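Local coordinates for piwi domain-containing protein (Vanderwaltozyma polyspora, PDB 5THE) that binds RNA as the C-terminal lobe of a budding-yeast Argonaute and, like its relatives, probably uses a guide strand to recognise and cleave target RNA, at residues K49-K54 against A412-G417; K59-M64 against Q443-T448; F396-E401 against G417-G422; C476-R481 against V488-Y493. All coordinates share one frame; numbering follows the deposited sequence.

From the N terminus, 49-54 and then 59-64 lie in the long loop between strands 43-44 and 77-85; both find their partners in the Piwi domain more than 350 residues later. Segment 396-401 follows; 412-417 then closes contact 1, 417-422 closes contact 3 and 443-448 closes contact 2. Contact 1 therefore crosses both contacts 2 and 3, whereas contact 3 falls wholly within the span of contact 2. Gly417 is shared by contacts 1 and 3, and Lys59 NZ ties contact 2 to Pro421 O of contact 3. Contact 4 comes last, in series, and joins helix 490-515 to the loop before it; like contact 2, it reaches the bound RNA.

Contact 1: residues K49-K54 against A412-G417; sequences KSYGTK and AVQSMG
Tyr51 and Ala412 have the nearest CA atoms across the two segments, and three kinds of interaction join the two segments. The direct polar link is a backbone bond: Ala412 N donates to Lys49 O over 2.6 Å, nearly straight at 171°. Beside it, Ser50 OG donates to Tyr51 O at 2.7 Å, a bond within the loop itself.

Packing comes next. Tyr51 CB rests against Ala412 CB at 3.9 Å, and the same methyl lies at the edge of the tyrosine ring, in its plane. With CG anti to the backbone N (chi1 -166°), the ring runs along the strand and brings its CE1 edge to 3.5 Å from Gln414 O, a placement that would suit the slightly positive ring hydrogens. The ring and the Gln414 amide are turned 54° apart, so they do not lie flat on each other.

The third kind is water-mediated. One water lies 3.0 Å from Tyr51 OH, donates to Gln414 OE1 at 2.6 Å and accepts from Gly417 N at 2.9 Å, while Gln414 NE2 is bonded to Gln400 O. Both ends of the amide are thus engaged, which fixes its rotation.

Strand 410-415 is the middle strand of a small antiparallel sheet, between 402-404 and 418-419. The loop adds itself beside this sheet, with Tyr51 N bonded to Asn402 OD1, while Val413 packs on strand 16-22.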
# COMPACT_ATOMS: atom_id res chain seq x y z
N LYS A 49 -5.44 26.51 11.68
CA LYS A 49 -4.94 27.78 12.21
C LYS A 49 -4.61 28.70 11.06
O LYS A 49 -4.54 28.29 9.89
CB LYS A 49 -3.70 27.60 13.10
CG LYS A 49 -4.02 26.85 14.42
CD LYS A 49 -2.85 26.84 15.41
CE LYS A 49 -3.24 26.07 16.66
NZ LYS A 49 -2.33 26.30 17.83
N SER A 50 -4.41 29.97 11.40
CA SER A 50 -3.99 30.95 10.43
C SER A 50 -2.66 30.56 9.80
O SER A 50 -1.77 30.00 10.47
CB SER A 50 -3.85 32.33 11.09
OG SER A 50 -3.09 33.16 10.23
N TYR A 51 -2.53 30.82 8.51
CA TYR A 51 -1.25 30.76 7.85
C TYR A 51 -0.27 31.71 8.54
O TYR A 51 -0.67 32.72 9.12
CB TYR A 51 -1.39 31.16 6.38
CG TYR A 51 -0.20 30.82 5.54
CD1 TYR A 51 -0.03 29.52 5.05
CD2 TYR A 51 0.76 31.78 5.22
CE1 TYR A 51 1.06 29.19 4.28
CE2 TYR A 51 1.86 31.46 4.44
CZ TYR A 51 2.00 30.16 3.97
OH TYR A 51 3.08 29.81 3.21
N GLY A 52 1.01 31.36 8.50
CA GLY A 52 2.03 32.28 8.93
C GLY A 52 3.03 31.71 9.91
O GLY A 52 4.11 32.29 10.09
N THR A 53 2.70 30.60 10.57
CA THR A 53 3.62 29.96 11.50
C THR A 53 3.95 28.53 11.08
O THR A 53 4.48 27.77 11.90
CB THR A 53 3.06 29.97 12.92
OG1 THR A 53 1.88 29.16 12.96
CG2 THR A 53 2.71 31.39 13.34
N LYS A 54 3.64 28.17 9.84
CA LYS A 54 3.87 26.83 9.30
C LYS A 54 3.10 25.75 10.06
O LYS A 54 3.42 24.56 9.96
CB LYS A 54 5.37 26.48 9.26
CG LYS A 54 6.19 27.31 8.24
CD LYS A 54 7.66 26.87 8.28
CE LYS A 54 8.55 27.74 7.41
NZ LYS A 54 8.32 27.53 5.97
N ALA A 412 -5.29 28.67 7.38
CA ALA A 412 -4.41 28.34 6.25
C ALA A 412 -5.12 27.44 5.25
O ALA A 412 -5.71 26.42 5.61
CB ALA A 412 -3.14 27.65 6.73
N VAL A 413 -5.06 27.82 3.98
CA VAL A 413 -5.58 27.01 2.89
C VAL A 413 -4.49 26.63 1.90
O VAL A 413 -4.78 26.13 0.81
CB VAL A 413 -6.75 27.71 2.18
CG1 VAL A 413 -7.92 27.86 3.14
CG2 VAL A 413 -6.32 29.11 1.62
N GLN A 414 -3.23 26.86 2.24
CA GLN A 414 -2.13 26.34 1.44
C GLN A 414 -1.01 25.91 2.37
O GLN A 414 -0.92 26.37 3.51
CB GLN A 414 -1.62 27.36 0.42
CG GLN A 414 -1.22 28.69 1.02
CD GLN A 414 -0.45 29.55 0.02
OE1 GLN A 414 0.73 29.32 -0.21
NE2 GLN A 414 -1.13 30.52 -0.58
N SER A 415 -0.15 25.02 1.86
CA SER A 415 0.98 24.51 2.62
C SER A 415 2.12 24.17 1.67
O SER A 415 1.91 23.52 0.64
CB SER A 415 0.59 23.26 3.42
OG SER A 415 1.68 22.83 4.22
N MET A 416 3.33 24.59 2.04
CA MET A 416 4.52 24.32 1.24
C MET A 416 4.34 24.76 -0.21
O MET A 416 4.71 24.07 -1.15
CB MET A 416 4.88 22.83 1.31
CG MET A 416 5.16 22.37 2.72
SD MET A 416 5.21 20.58 2.82
CE MET A 416 6.81 20.23 2.14
N GLY A 417 3.73 25.93 -0.38
CA GLY A 417 3.55 26.49 -1.70
C GLY A 417 2.51 25.80 -2.54
O GLY A 417 2.38 26.11 -3.73
O HOH W 1 2.21 27.71 1.26

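Contact 2: residues K59-M64 against Q443-T448; sequences KGNWNM and QALKGT. With nucleotides of chain B.
Gly60 and Gln443 bring the two backbones to 6.7 Å between their CA atoms, too far for direct pairing, and a water fills the step. It donates to Gly60 O at 2.7 Å and accepts from Gln443 N at 2.9 Å. Gly60 makes its turn with a positive phi (66°), a conformation that favours glycine. On the other side the chain bends in an inverse gamma turn centred on Ala444, in the loop of the Piwi domain, an RNase H-like fold, between strands 435-440 and 452-459.

Among the side chains, Gln443 does most of the touching. Its first torsion sets CG beside the backbone N (chi1 -66°), and that methylene meets Asn61 CB at 4.0 Å, an aliphatic contact at the roots of two amides. The Lys59 chain leads away from 443-448, fully extended, and delivers NZ to Pro421 O and Leu32 O, two carbonyls that satisfy the buried ammonium.

Residues 445-446 also run along the sugars and the N3 side of the RNA bases. Leu445 CD1 comes within 3.2 Å of N3 of A4 of chain B. The 2'-hydroxyl of A5 of chain B is held as acceptor and donor together, an arrangement consistent with a preference for an RNA guide: Lys446 N donates to its O2' at 3.0 Å and 166°, and that O2' donates to Lys446 O at 3.0 Å.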
# COMPACT_ATOMS: atom_id res chain seq x y z
N LYS A 59 -0.41 19.17 8.70
CA LYS A 59 -1.56 18.40 8.24
C LYS A 59 -1.09 17.26 7.34
O LYS A 59 -0.38 17.49 6.35
CB LYS A 59 -2.55 19.29 7.48
CG LYS A 59 -3.86 18.55 7.19
CD LYS A 59 -4.86 19.45 6.45
CE LYS A 59 -6.19 18.74 6.27
NZ LYS A 59 -7.16 19.56 5.47
N GLY A 60 -1.45 16.03 7.69
CA GLY A 60 -1.01 14.89 6.89
C GLY A 60 0.48 14.68 6.92
O GLY A 60 1.06 14.19 5.95
N ASN A 61 1.14 15.04 8.02
CA ASN A 61 2.61 15.08 8.04
C ASN A 61 2.99 15.13 9.52
O ASN A 61 3.10 16.20 10.10
CB ASN A 61 3.14 16.30 7.29
CG ASN A 61 4.67 16.38 7.26
OD1 ASN A 61 5.23 17.46 7.22
ND2 ASN A 61 5.32 15.27 7.28
N TRP A 62 3.17 13.96 10.11
CA TRP A 62 3.50 13.88 11.53
C TRP A 62 4.81 13.09 11.66
O TRP A 62 5.48 12.80 10.67
CB TRP A 62 2.35 13.25 12.32
CG TRP A 62 2.03 11.84 11.90
CD1 TRP A 62 2.53 10.68 12.43
CD2 TRP A 62 1.16 11.45 10.82
NE1 TRP A 62 2.02 9.59 11.75
CE2 TRP A 62 1.18 10.04 10.77
CE3 TRP A 62 0.38 12.15 9.90
CZ2 TRP A 62 0.44 9.32 9.83
CZ3 TRP A 62 -0.35 11.44 8.97
CH2 TRP A 62 -0.31 10.04 8.94
N ASN A 63 5.17 12.77 12.90
CA ASN A 63 6.31 11.90 13.13
C ASN A 63 6.03 11.08 14.38
O ASN A 63 5.13 11.39 15.16
CB ASN A 63 7.61 12.69 13.25
CG ASN A 63 7.64 13.54 14.47
OD1 ASN A 63 8.02 13.09 15.54
ND2 ASN A 63 7.21 14.78 14.33
N MET A 64 6.81 10.01 14.55
CA MET A 64 6.56 9.05 15.61
C MET A 64 7.15 9.48 16.96
O MET A 64 6.83 8.83 17.96
CB MET A 64 7.12 7.68 15.22
CG MET A 64 6.21 6.89 14.29
SD MET A 64 4.53 6.80 14.94
CE MET A 64 4.70 5.71 16.37
N GLN A 443 0.74 16.47 1.44
CA GLN A 443 1.68 17.58 1.37
C GLN A 443 2.58 17.39 0.17
O GLN A 443 3.13 16.31 -0.04
CB GLN A 443 2.55 17.63 2.63
CG GLN A 443 1.81 17.95 3.88
CD GLN A 443 1.50 19.42 4.11
OE1 GLN A 443 0.75 19.74 4.97
NE2 GLN A 443 2.08 20.28 3.37
N ALA A 444 2.76 18.45 -0.61
CA ALA A 444 3.76 18.41 -1.67
C ALA A 444 5.10 18.74 -1.02
O ALA A 444 5.49 19.91 -0.92
CB ALA A 444 3.39 19.37 -2.79
N LEU A 445 5.81 17.71 -0.55
CA LEU A 445 7.10 17.93 0.09
C LEU A 445 8.11 18.50 -0.88
O LEU A 445 8.99 19.29 -0.49
CB LEU A 445 7.62 16.64 0.72
CG LEU A 445 6.62 15.96 1.67
CD1 LEU A 445 7.16 14.61 2.14
CD2 LEU A 445 6.23 16.83 2.89
N LYS A 446 7.96 18.17 -2.15
CA LYS A 446 8.83 18.68 -3.19
C LYS A 446 7.95 18.96 -4.40
O LYS A 446 6.91 18.33 -4.59
CB LYS A 446 9.94 17.67 -3.51
CG LYS A 446 10.95 18.16 -4.50
CD LYS A 446 12.09 17.18 -4.64
CE LYS A 446 12.93 17.53 -5.84
NZ LYS A 446 13.18 18.98 -5.90
N GLY A 447 8.37 19.93 -5.21
CA GLY A 447 7.73 20.27 -6.48
C GLY A 447 6.30 20.77 -6.31
O GLY A 447 5.88 21.27 -5.27
N THR A 448 5.53 20.62 -7.38
CA THR A 448 4.12 20.94 -7.36
C THR A 448 3.32 19.66 -7.22
O THR A 448 3.52 18.71 -7.98
CB THR A 448 3.72 21.69 -8.63
OG1 THR A 448 4.56 22.84 -8.73
CG2 THR A 448 2.27 22.13 -8.55
P A B 5 3.52 9.92 -1.78
OP1 A B 5 2.04 10.02 -1.90
OP2 A B 5 4.27 8.80 -2.39
O5' A B 5 4.10 11.31 -2.28
C5' A B 5 3.57 12.52 -1.77
C4' A B 5 4.51 13.67 -2.01
O4' A B 5 5.75 13.44 -1.30
C3' A B 5 4.93 13.87 -3.45
O3' A B 5 3.98 14.64 -4.16
C2' A B 5 6.28 14.56 -3.32
O2' A B 5 6.12 15.94 -3.04
C1' A B 5 6.84 13.90 -2.06
N9 A B 5 7.71 12.76 -2.37
C8 A B 5 7.36 11.46 -2.62
N7 A B 5 8.41 10.70 -2.86
C5 A B 5 9.48 11.57 -2.77
C6 A B 5 10.86 11.38 -2.92
N6 A B 5 11.38 10.19 -3.22
N1 A B 5 11.66 12.47 -2.77
C2 A B 5 11.10 13.66 -2.47
N3 A B 5 9.81 13.96 -2.30
C4 A B 5 9.07 12.86 -2.47
P A B 6 3.60 14.29 -5.67
OP1 A B 6 2.40 15.16 -5.94
OP2 A B 6 3.57 12.83 -5.90
O5' A B 6 4.84 14.80 -6.51
C5' A B 6 5.09 16.18 -6.66
C4' A B 6 6.46 16.39 -7.21
O4' A B 6 7.43 15.83 -6.30
C3' A B 6 6.75 15.71 -8.54
O3' A B 6 6.27 16.45 -9.65
C2' A B 6 8.26 15.59 -8.51
O2' A B 6 8.82 16.86 -8.81
C1' A B 6 8.50 15.28 -7.03
N9 A B 6 8.50 13.83 -6.75
C8 A B 6 7.40 13.04 -6.50
N7 A B 6 7.68 11.78 -6.28
C5 A B 6 9.06 11.75 -6.38
C6 A B 6 9.96 10.69 -6.25
N6 A B 6 9.57 9.44 -5.97
N1 A B 6 11.28 10.98 -6.41
C2 A B 6 11.64 12.25 -6.68
N3 A B 6 10.87 13.33 -6.83
C4 A B 6 9.58 13.00 -6.67
P A B 4 7.06 5.74 0.45
OP1 A B 4 6.20 4.53 0.29
OP2 A B 4 8.32 5.89 -0.29
O5' A B 4 6.16 7.02 0.18
C5' A B 4 5.07 7.32 1.04
C4' A B 4 5.07 8.76 1.46
O4' A B 4 6.25 9.06 2.23
C3' A B 4 5.07 9.78 0.34
O3' A B 4 3.78 9.95 -0.20
C2' A B 4 5.62 11.02 1.04
O2' A B 4 4.62 11.62 1.85
C1' A B 4 6.66 10.38 1.97
N9 A B 4 7.99 10.30 1.35
C8 A B 4 8.39 9.41 0.39
N7 A B 4 9.64 9.56 0.01
C5 A B 4 10.07 10.63 0.78
C6 A B 4 11.31 11.26 0.83
N6 A B 4 12.32 10.87 0.06
N1 A B 4 11.44 12.28 1.71
C2 A B 4 10.38 12.63 2.47
N3 A B 4 9.15 12.10 2.51
C4 A B 4 9.07 11.10 1.62
O HOH W 2 1.34 14.21 3.22

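Contact 3: residues F396-E401 against G417-G422; sequences FIPIQE and GNVMPG
Val419 is the tight point of this contact, packed against Phe396 and Pro398, with the CA atoms of Pro398 and Val419 5.0 Å apart. Its CG1 lies 3.7 Å from Phe396 CB and also 3.7 Å from Pro398 N, so one methyl touches both residues. The other methyl, CG2, meets the same Phe396 CB and stands at the edge of the phenyl ring, near its plane. The chi1 of -66° that turns CG1 beside its own backbone N is what lets both branches face 396-398.

Pro398 turns its CG and CD toward the backbone of 417-419: its CG is 3.8 Å from Asn418 C. As a proline it has no N-H to offer, and the two segments share no direct hydrogen bond. A water stands in, 2.6 Å from Phe396 O and accepting from Val419 N at 2.9 Å. Asn418 OD1, which is bonded to Gly449 N, is also near this water, at 2.8 Å.

The loose side is at Ile397 and Gly417, both exposed; the isoleucine side chain points away while its backbone pairs with Leu21 of strand 16-22. Beyond Pro398 the first segment leaves the contact.

Met416 and Gly417, both at positive phi and psi, link strands 410-415 and 418-419 through a two-residue turn with type I' angles, the tight beta-hairpin connection whose second strand Pro398 and Phe396 flank here.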
# COMPACT_ATOMS: atom_id res chain seq x y z
N PHE A 396 -3.04 22.18 -9.31
CA PHE A 396 -3.78 23.10 -8.46
C PHE A 396 -2.80 24.09 -7.85
O PHE A 396 -1.83 23.67 -7.20
CB PHE A 396 -4.52 22.37 -7.35
CG PHE A 396 -5.58 21.40 -7.82
CD1 PHE A 396 -6.14 21.51 -9.09
CD2 PHE A 396 -6.05 20.40 -6.96
CE1 PHE A 396 -7.12 20.63 -9.51
CE2 PHE A 396 -7.05 19.53 -7.37
CZ PHE A 396 -7.58 19.64 -8.65
N ILE A 397 -3.04 25.37 -8.05
CA ILE A 397 -2.17 26.42 -7.53
C ILE A 397 -2.98 27.23 -6.53
O ILE A 397 -4.10 27.64 -6.85
CB ILE A 397 -1.61 27.34 -8.64
CG1 ILE A 397 -0.89 26.52 -9.72
CG2 ILE A 397 -0.69 28.41 -8.07
CD1 ILE A 397 0.11 25.52 -9.16
N PRO A 398 -2.47 27.48 -5.34
CA PRO A 398 -3.25 28.24 -4.36
C PRO A 398 -3.28 29.71 -4.71
O PRO A 398 -2.35 30.26 -5.29
CB PRO A 398 -2.50 27.99 -3.04
CG PRO A 398 -1.11 27.72 -3.45
CD PRO A 398 -1.19 27.00 -4.79
N ILE A 399 -4.39 30.35 -4.35
CA ILE A 399 -4.59 31.76 -4.61
C ILE A 399 -4.47 32.60 -3.35
O ILE A 399 -4.07 33.77 -3.43
CB ILE A 399 -5.97 31.96 -5.27
CG1 ILE A 399 -5.99 31.37 -6.68
CG2 ILE A 399 -6.37 33.42 -5.34
CD1 ILE A 399 -7.38 31.47 -7.30
N GLN A 400 -4.80 32.06 -2.19
CA GLN A 400 -4.84 32.81 -0.95
C GLN A 400 -4.01 32.06 0.07
O GLN A 400 -3.74 30.87 -0.07
CB GLN A 400 -6.26 32.94 -0.41
CG GLN A 400 -7.22 33.43 -1.43
CD GLN A 400 -8.65 33.25 -1.02
OE1 GLN A 400 -9.53 33.17 -1.88
NE2 GLN A 400 -8.92 33.20 0.30
N GLU A 401 -3.61 32.78 1.11
CA GLU A 401 -2.96 32.12 2.23
C GLU A 401 -3.98 31.60 3.23
O GLU A 401 -3.84 30.46 3.70
CB GLU A 401 -1.97 33.08 2.91
CG GLU A 401 -0.72 33.34 2.06
CD GLU A 401 0.29 34.25 2.75
OE1 GLU A 401 -0.08 34.91 3.74
OE2 GLU A 401 1.46 34.30 2.30
N GLY A 417 3.73 25.93 -0.38
CA GLY A 417 3.55 26.49 -1.70
C GLY A 417 2.51 25.80 -2.54
O GLY A 417 2.38 26.11 -3.73
N ASN A 418 1.75 24.87 -1.96
CA ASN A 418 0.79 24.07 -2.70
C ASN A 418 -0.57 24.20 -2.05
O ASN A 418 -0.72 24.75 -0.96
CB ASN A 418 1.25 22.62 -2.77
CG ASN A 418 2.31 22.41 -3.84
OD1 ASN A 418 2.00 22.06 -4.98
ND2 ASN A 418 3.56 22.67 -3.49
N VAL A 419 -1.60 23.70 -2.75
CA VAL A 419 -2.91 23.76 -2.14
C VAL A 419 -2.90 22.88 -0.90
O VAL A 419 -2.06 21.97 -0.75
CB VAL A 419 -4.04 23.35 -3.11
CG1 VAL A 419 -4.16 24.37 -4.24
CG2 VAL A 419 -3.79 21.95 -3.70
N MET A 420 -3.81 23.17 0.01
CA MET A 420 -3.88 22.43 1.26
C MET A 420 -4.17 20.96 0.99
O MET A 420 -4.96 20.63 0.10
CB MET A 420 -4.99 23.03 2.15
CG MET A 420 -4.89 22.65 3.63
SD MET A 420 -3.49 23.51 4.39
CE MET A 420 -3.56 22.84 6.04
N PRO A 421 -3.54 20.04 1.72
CA PRO A 421 -4.18 18.71 1.74
C PRO A 421 -5.47 18.74 2.57
O PRO A 421 -5.56 19.58 3.44
CB PRO A 421 -3.11 17.82 2.38
CG PRO A 421 -2.12 18.72 3.02
CD PRO A 421 -2.23 20.07 2.39
N GLY A 422 -6.52 17.99 2.30
CA GLY A 422 -6.90 17.49 1.02
C GLY A 422 -7.96 18.39 0.39
O GLY A 422 -9.18 18.34 0.65
O HOH W 3 -0.75 22.40 -5.25

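Contact 4: residues C476-R481 against V488-Y493; sequences CYIFGR and VPAPVY. With nucleotides of chain B.
The rings of Phe479 and Tyr493 meet obliquely, planes 31° apart and centroids separated by 4.2 Å. Tyr493 CD2 stands over the centre of one phenyl face, and in return Phe479 CZ sits off-centre over one face of the tyrosine, 3.5 Å from its CD1. The edge of the phenyl ring is turned to the RNA: Phe479 CE2 is 3.3 Å from OP1 of A4 of chain B, in the ring plane. The Arg481 guanidinium has OP1 of A3 of chain B over one face and OP1 of A4 of chain B at its edge.

These residues line the part of the Piwi domain that contacts the RNA phosphates, at the N-terminal end of helix 490-515, consistent with the way Argonautes hold the backbone of a guide. Arg481 grips one phosphate oxygen twice: NE and NH2 donate to OP1 of A4 of chain B at 2.7 and 2.8 Å. Its chain runs extended from CG to NE, and NH1 is anchored on Ile549 O, at the C terminus. Tyr493 OH donates to OP2 of A5 of chain B, though the modelled bond is doubtfully short.

Away from the rings the contact is van der Waals packing against backbone. Ala490 CB lies 3.6 Å from Ile478 O, where the loop passes the first turn of the helix, with Pro489 at the N-cap. Cys476 SG presses on the peptide link before that proline, 3.5 Å from Pro489 N.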
# COMPACT_ATOMS: atom_id res chain seq x y z
N CYS A 476 -6.16 7.93 2.78
CA CYS A 476 -4.81 8.41 2.51
C CYS A 476 -3.97 8.54 3.77
O CYS A 476 -2.74 8.62 3.67
CB CYS A 476 -4.88 9.74 1.78
SG CYS A 476 -5.54 9.56 0.09
N TYR A 477 -4.59 8.52 4.94
CA TYR A 477 -3.89 8.71 6.20
C TYR A 477 -3.52 7.40 6.88
O TYR A 477 -2.98 7.44 7.99
CB TYR A 477 -4.76 9.55 7.15
CG TYR A 477 -4.82 11.02 6.78
CD1 TYR A 477 -5.50 11.44 5.63
CD2 TYR A 477 -4.20 11.98 7.57
CE1 TYR A 477 -5.57 12.78 5.30
CE2 TYR A 477 -4.26 13.32 7.24
CZ TYR A 477 -4.95 13.71 6.11
OH TYR A 477 -4.99 15.03 5.78
N ILE A 478 -3.77 6.24 6.27
CA ILE A 478 -3.38 5.00 6.93
C ILE A 478 -2.49 4.16 6.02
O ILE A 478 -2.62 2.94 5.96
CB ILE A 478 -4.61 4.18 7.39
CG1 ILE A 478 -5.62 4.04 6.27
CG2 ILE A 478 -5.25 4.82 8.60
CD1 ILE A 478 -6.85 3.32 6.71
N PHE A 479 -1.58 4.81 5.31
CA PHE A 479 -0.52 4.08 4.62
C PHE A 479 0.55 3.76 5.66
O PHE A 479 1.27 4.64 6.12
CB PHE A 479 0.02 4.91 3.47
CG PHE A 479 1.04 4.21 2.64
CD1 PHE A 479 0.70 3.09 1.89
CD2 PHE A 479 2.34 4.69 2.57
CE1 PHE A 479 1.63 2.46 1.10
CE2 PHE A 479 3.28 4.06 1.79
CZ PHE A 479 2.94 2.94 1.05
N GLY A 480 0.63 2.49 6.06
CA GLY A 480 1.28 2.15 7.31
C GLY A 480 2.79 2.28 7.33
O GLY A 480 3.38 2.14 8.41
N ARG A 481 3.45 2.55 6.20
CA ARG A 481 4.90 2.74 6.23
C ARG A 481 5.32 4.21 6.10
O ARG A 481 6.52 4.48 5.95
CB ARG A 481 5.58 1.88 5.16
CG ARG A 481 5.55 2.42 3.74
CD ARG A 481 6.30 1.49 2.78
NE ARG A 481 6.36 2.05 1.44
CZ ARG A 481 6.76 1.39 0.35
NH1 ARG A 481 7.12 0.11 0.42
NH2 ARG A 481 6.78 2.02 -0.81
N VAL A 488 -2.85 8.93 -2.67
CA VAL A 488 -3.85 8.00 -3.18
C VAL A 488 -4.25 7.12 -2.00
O VAL A 488 -3.42 6.89 -1.12
CB VAL A 488 -3.28 7.22 -4.39
CG1 VAL A 488 -2.34 6.10 -3.93
CG2 VAL A 488 -4.36 6.74 -5.30
N PRO A 489 -5.49 6.63 -1.90
CA PRO A 489 -5.85 5.84 -0.71
C PRO A 489 -4.92 4.65 -0.53
O PRO A 489 -4.44 4.06 -1.49
CB PRO A 489 -7.29 5.41 -1.00
CG PRO A 489 -7.83 6.57 -1.86
CD PRO A 489 -6.65 6.88 -2.77
N ALA A 490 -4.67 4.31 0.74
CA ALA A 490 -3.73 3.24 1.04
C ALA A 490 -3.99 1.94 0.28
O ALA A 490 -3.02 1.31 -0.16
CB ALA A 490 -3.71 2.99 2.55
N PRO A 491 -5.24 1.48 0.08
CA PRO A 491 -5.44 0.25 -0.70
C PRO A 491 -4.83 0.31 -2.08
O PRO A 491 -4.31 -0.70 -2.57
CB PRO A 491 -6.97 0.14 -0.80
CG PRO A 491 -7.48 0.93 0.34
CD PRO A 491 -6.52 2.03 0.58
N VAL A 492 -4.90 1.48 -2.74
CA VAL A 492 -4.34 1.64 -4.07
C VAL A 492 -2.82 1.55 -4.02
O VAL A 492 -2.20 0.80 -4.77
CB VAL A 492 -4.80 2.97 -4.70
CG1 VAL A 492 -4.01 3.26 -6.01
CG2 VAL A 492 -6.29 2.95 -4.95
N TYR A 493 -2.22 2.31 -3.11
CA TYR A 493 -0.78 2.25 -2.91
C TYR A 493 -0.33 0.82 -2.61
O TYR A 493 0.63 0.32 -3.21
CB TYR A 493 -0.39 3.21 -1.78
CG TYR A 493 0.87 4.04 -1.98
CD1 TYR A 493 2.09 3.44 -2.27
CD2 TYR A 493 0.84 5.43 -1.81
CE1 TYR A 493 3.25 4.21 -2.43
CE2 TYR A 493 1.98 6.21 -1.97
CZ TYR A 493 3.19 5.60 -2.28
OH TYR A 493 4.31 6.37 -2.44
P A B 4 7.06 5.74 0.45
OP1 A B 4 6.20 4.53 0.29
OP2 A B 4 8.32 5.89 -0.29
O5' A B 4 6.16 7.02 0.18
C5' A B 4 5.07 7.32 1.04
C4' A B 4 5.07 8.76 1.46
O4' A B 4 6.25 9.06 2.23
C3' A B 4 5.07 9.78 0.34
O3' A B 4 3.78 9.95 -0.20
C2' A B 4 5.62 11.02 1.04
O2' A B 4 4.62 11.62 1.85
C1' A B 4 6.66 10.38 1.97
N9 A B 4 7.99 10.30 1.35
C8 A B 4 8.39 9.41 0.39
N7 A B 4 9.64 9.56 0.01
C5 A B 4 10.07 10.63 0.78
C6 A B 4 11.31 11.26 0.83
N6 A B 4 12.32 10.87 0.06
N1 A B 4 11.44 12.28 1.71
C2 A B 4 10.38 12.63 2.47
N3 A B 4 9.15 12.10 2.51
C4 A B 4 9.07 11.10 1.62
P A B 3 11.17 2.43 1.70
OP1 A B 3 10.20 1.32 1.44
OP2 A B 3 12.18 2.81 0.67
O5' A B 3 10.38 3.75 2.15
C5' A B 3 9.36 3.66 3.13
C4' A B 3 8.95 5.03 3.61
O4' A B 3 10.02 5.66 4.36
C3' A B 3 8.62 6.04 2.53
O3' A B 3 7.33 5.84 2.02
C2' A B 3 8.78 7.36 3.27
O2' A B 3 7.65 7.61 4.09
C1' A B 3 9.99 7.05 4.15
N9 A B 3 11.21 7.43 3.43
C8 A B 3 11.86 6.71 2.45
N7 A B 3 12.89 7.35 1.96
C5 A B 3 12.92 8.54 2.67
C6 A B 3 13.78 9.62 2.59
N6 A B 3 14.82 9.64 1.73
N1 A B 3 13.53 10.65 3.42
C2 A B 3 12.47 10.58 4.25
N3 A B 3 11.57 9.60 4.42
C4 A B 3 11.87 8.61 3.57
P A B 5 3.52 9.92 -1.78
OP1 A B 5 2.04 10.02 -1.90
OP2 A B 5 4.27 8.80 -2.39
O5' A B 5 4.10 11.31 -2.28
C5' A B 5 3.57 12.52 -1.77
C4' A B 5 4.51 13.67 -2.01
O4' A B 5 5.75 13.44 -1.30
C3' A B 5 4.93 13.87 -3.45
O3' A B 5 3.98 14.64 -4.16
C2' A B 5 6.28 14.56 -3.32
O2' A B 5 6.12 15.94 -3.04
C1' A B 5 6.84 13.90 -2.06
N9 A B 5 7.71 12.76 -2.37
C8 A B 5 7.36 11.46 -2.62
N7 A B 5 8.41 10.70 -2.86
C5 A B 5 9.48 11.57 -2.77
C6 A B 5 10.86 11.38 -2.92
N6 A B 5 11.38 10.19 -3.22
N1 A B 5 11.66 12.47 -2.77
C2 A B 5 11.10 13.66 -2.47
N3 A B 5 9.81 13.96 -2.30
C4 A B 5 9.07 12.86 -2.47